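B-cell lymphoma 3 protein (Homo sapiens, PDB 1K1A) regulates transcription of NF-kappa-B target genes and forms complexes with p50 and p52 homodimers, inhibiting nuclear translocation of p50 in the cytoplasm and acting as an activator in the nucleus. Local coordinates at residues Ser185-Ala190 with Thr201-Gly206. Numbering follows the deposited sequence.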
ATOM      1  N   SER A 185     -10.694 -18.685   0.813  1.00 19.66           N
ATOM      2  CA  SER A 185      -9.504 -18.311   0.049  1.00 18.68           C
ATOM      3  C   SER A 185      -9.858 -17.451  -1.163  1.00 18.01           C
ATOM      4  O   SER A 185     -11.029 -17.189  -1.432  1.00 17.98           O
ATOM      5  CB  SER A 185      -8.774 -19.569  -0.421  1.00 18.95           C
ATOM      6  OG  SER A 185      -9.572 -20.293  -1.353  1.00 18.63           O
ATOM      7  N   ALA A 186      -8.838 -17.015  -1.895  1.00 16.88           N
ATOM      8  CA  ALA A 186      -9.039 -16.258  -3.118  1.00 16.26           C
ATOM      9  C   ALA A 186      -9.946 -17.037  -4.066  1.00 15.94           C
ATOM     10  O   ALA A 186     -10.825 -16.472  -4.724  1.00 15.55           O
ATOM     11  CB  ALA A 186      -7.706 -15.984  -3.789  1.00 16.20           C
ATOM     12  N   LEU A 187      -9.730 -18.339  -4.129  1.00 15.64           N
ATOM     13  CA  LEU A 187     -10.500 -19.179  -5.048  1.00 15.79           C
ATOM     14  C   LEU A 187     -11.990 -19.285  -4.679  1.00 15.88           C
ATOM     15  O   LEU A 187     -12.847 -19.354  -5.570  1.00 14.93           O
ATOM     16  CB  LEU A 187      -9.860 -20.564  -5.174  1.00 15.54           C
ATOM     17  CG  LEU A 187     -10.365 -21.444  -6.316  1.00 14.99           C
ATOM     18  CD1 LEU A 187     -10.209 -20.752  -7.652  1.00 13.51           C
ATOM     19  CD2 LEU A 187      -9.645 -22.790  -6.306  1.00 15.52           C
ATOM     20  N   HIS A 188     -12.305 -19.294  -3.380  1.00 16.13           N
ATOM     21  CA  HIS A 188     -13.715 -19.286  -2.970  1.00 16.57           C
ATOM     22  C   HIS A 188     -14.394 -18.068  -3.574  1.00 16.99           C
ATOM     23  O   HIS A 188     -15.479 -18.169  -4.129  1.00 16.87           O
ATOM     24  CB  HIS A 188     -13.877 -19.201  -1.451  1.00 16.70           C
ATOM     25  CG  HIS A 188     -13.488 -20.442  -0.718  1.00 16.39           C
ATOM     26  ND1 HIS A 188     -14.389 -21.434  -0.399  1.00 17.61           N
ATOM     27  CD2 HIS A 188     -12.304 -20.827  -0.192  1.00 17.70           C
ATOM     28  CE1 HIS A 188     -13.770 -22.388   0.271  1.00 17.00           C
ATOM     29  NE2 HIS A 188     -12.504 -22.041   0.413  1.00 18.08           N
ATOM     30  N   SER A 189     -13.744 -16.910  -3.449  1.00 17.61           N
ATOM     31  CA  SER A 189     -14.308 -15.654  -3.937  1.00 18.14           C
ATOM     32  C   SER A 189     -14.510 -15.637  -5.444  1.00 18.59           C
ATOM     33  O   SER A 189     -15.602 -15.287  -5.932  1.00 19.08           O
ATOM     34  CB  SER A 189     -13.440 -14.463  -3.513  1.00 18.59           C
ATOM     35  OG  SER A 189     -13.768 -14.033  -2.201  0.50 18.78           O
ATOM     36  N   ALA A 190     -13.466 -16.004  -6.182  1.00 18.49           N
ATOM     37  CA  ALA A 190     -13.531 -16.031  -7.641  1.00 18.68           C
ATOM     38  C   ALA A 190     -14.562 -17.040  -8.126  1.00 18.86           C
ATOM     39  O   ALA A 190     -15.320 -16.764  -9.057  1.00 18.49           O
ATOM     40  CB  ALA A 190     -12.154 -16.346  -8.240  1.00 18.50           C
ATOM     41  N   THR A 201      -6.751 -18.231 -13.763  1.00 14.24           N
ATOM     42  CA  THR A 201      -5.428 -17.806 -13.309  1.00 14.62           C
ATOM     43  C   THR A 201      -5.035 -18.444 -11.967  1.00 13.33           C
ATOM     44  O   THR A 201      -3.939 -18.980 -11.830  1.00 13.11           O
ATOM     45  CB  THR A 201      -5.355 -16.273 -13.236  1.00 14.86           C
ATOM     46  OG1 THR A 201      -5.192 -15.743 -14.560  1.00 18.12           O
ATOM     47  CG2 THR A 201      -4.089 -15.824 -12.527  1.00 15.91           C
ATOM     48  N   LEU A 202      -5.930 -18.381 -10.985  1.00 12.67           N
ATOM     49  CA  LEU A 202      -5.664 -18.989  -9.675  1.00 12.73           C
ATOM     50  C   LEU A 202      -5.414 -20.509  -9.753  1.00 12.65           C
ATOM     51  O   LEU A 202      -4.507 -21.022  -9.114  1.00 12.36           O
ATOM     52  CB  LEU A 202      -6.806 -18.694  -8.693  1.00 12.30           C
ATOM     53  CG  LEU A 202      -7.055 -17.223  -8.334  1.00 13.46           C
ATOM     54  CD1 LEU A 202      -8.395 -17.046  -7.623  1.00 12.69           C
ATOM     55  CD2 LEU A 202      -5.913 -16.663  -7.484  1.00 12.67           C
ATOM     56  N   VAL A 203      -6.233 -21.224 -10.519  1.00 12.83           N
ATOM     57  CA  VAL A 203      -6.089 -22.680 -10.628  1.00 13.43           C
ATOM     58  C   VAL A 203      -4.760 -23.072 -11.265  1.00 13.77           C
ATOM     59  O   VAL A 203      -4.077 -23.979 -10.797  1.00 13.74           O
ATOM     60  CB  VAL A 203      -7.254 -23.324 -11.435  1.00 13.34           C
ATOM     61  CG1 VAL A 203      -6.946 -24.794 -11.750  1.00 14.76           C
ATOM     62  CG2 VAL A 203      -8.563 -23.208 -10.671  1.00 13.93           C
ATOM     63  N   ARG A 204      -4.381 -22.378 -12.321  1.00 14.64           N
ATOM     64  CA  ARG A 204      -3.127 -22.686 -12.977  1.00 15.80           C
ATOM     65  C   ARG A 204      -1.945 -22.344 -12.080  1.00 15.24           C
ATOM     66  O   ARG A 204      -0.872 -22.914 -12.226  1.00 15.01           O
ATOM     67  CB  ARG A 204      -3.004 -21.930 -14.285  1.00 16.84           C
ATOM     68  CG  ARG A 204      -3.831 -22.514 -15.397  1.00 20.58           C
ATOM     69  CD  ARG A 204      -3.493 -21.935 -16.740  1.00 27.12           C
ATOM     70  NE  ARG A 204      -4.272 -22.550 -17.803  1.00 32.19           N
ATOM     71  CZ  ARG A 204      -4.262 -22.130 -19.054  1.00 34.63           C
ATOM     72  NH1 ARG A 204      -3.514 -21.092 -19.390  1.00 35.24           N
ATOM     73  NH2 ARG A 204      -4.999 -22.745 -19.971  1.00 36.87           N
ATOM     74  N   SER A 205      -2.155 -21.415 -11.155  1.00 14.86           N
ATOM     75  CA  SER A 205      -1.096 -20.987 -10.245  1.00 15.22           C
ATOM     76  C   SER A 205      -1.054 -21.821  -8.982  1.00 15.08           C
ATOM     77  O   SER A 205      -0.308 -21.505  -8.049  1.00 15.38           O
ATOM     78  CB  SER A 205      -1.256 -19.513  -9.890  1.00 15.35           C
ATOM     79  OG  SER A 205      -1.112 -18.717 -11.046  1.00 17.29           O
ATOM     80  N   GLY A 206      -1.886 -22.855  -8.928  1.00 14.49           N
ATOM     81  CA  GLY A 206      -1.852 -23.783  -7.816  1.00 14.52           C
ATOM     82  C   GLY A 206      -2.927 -23.664  -6.747  1.00 15.09           C
ATOM     83  O   GLY A 206      -2.807 -24.287  -5.699  1.00 15.18           O
TER
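No aromatic ring stands between Ala186, Leu187 and Ala190 on one helix and Leu202 and Val203 on the other. The nearby ring of His188 starts from a bond directed away from 201-206; CB of Ser185 lies at its edge, in the ring plane. The interface itself is aliphatic. Leu202 reaches across with its CD1 methyl, which sits 3.9 Å from CB of Ala190 and 4.0 Å from CB of Ala186. The same methyl lies 3.8 Å from the backbone O of Ala186, a van der Waals contact. Its other branch, CD2, stays beside Ala186. In Leu202, CG is anti to the carbonyl carbon (chi1 -63°), which carries the branch over to the two alanines. Leu187 comes from the opposite direction and slides past Leu202. Its CG is anti to the backbone N (chi1 -167°), and CD1 ends 4.1 Å from CB of Leu202 and 4.2 Å from CG2 of Val203. Leu187 also touches Pro219 and Ala207 in loops, while Ala186 meets Val158 of helix 153-159. Thr201 packs on helix 163-171. These two helices flank the pair. Ser185 is the N-cap of the first helix. At the far end of the second, Ser205 OG donates to O of Thr201 (2.9 Å), and Gly206 closes a Schellman motif with positive phi (103°). This is the helix-helix hairpin of an ankyrin repeat, ANK 6, and Ser185-His188 fills the place of the TPLH signature. With no hydrogen bond across it, the contact rests on mostly buried aliphatic groups, Val203 being partly exposed. Small Ala186 and Ala190 probably allow the close approach at Leu202.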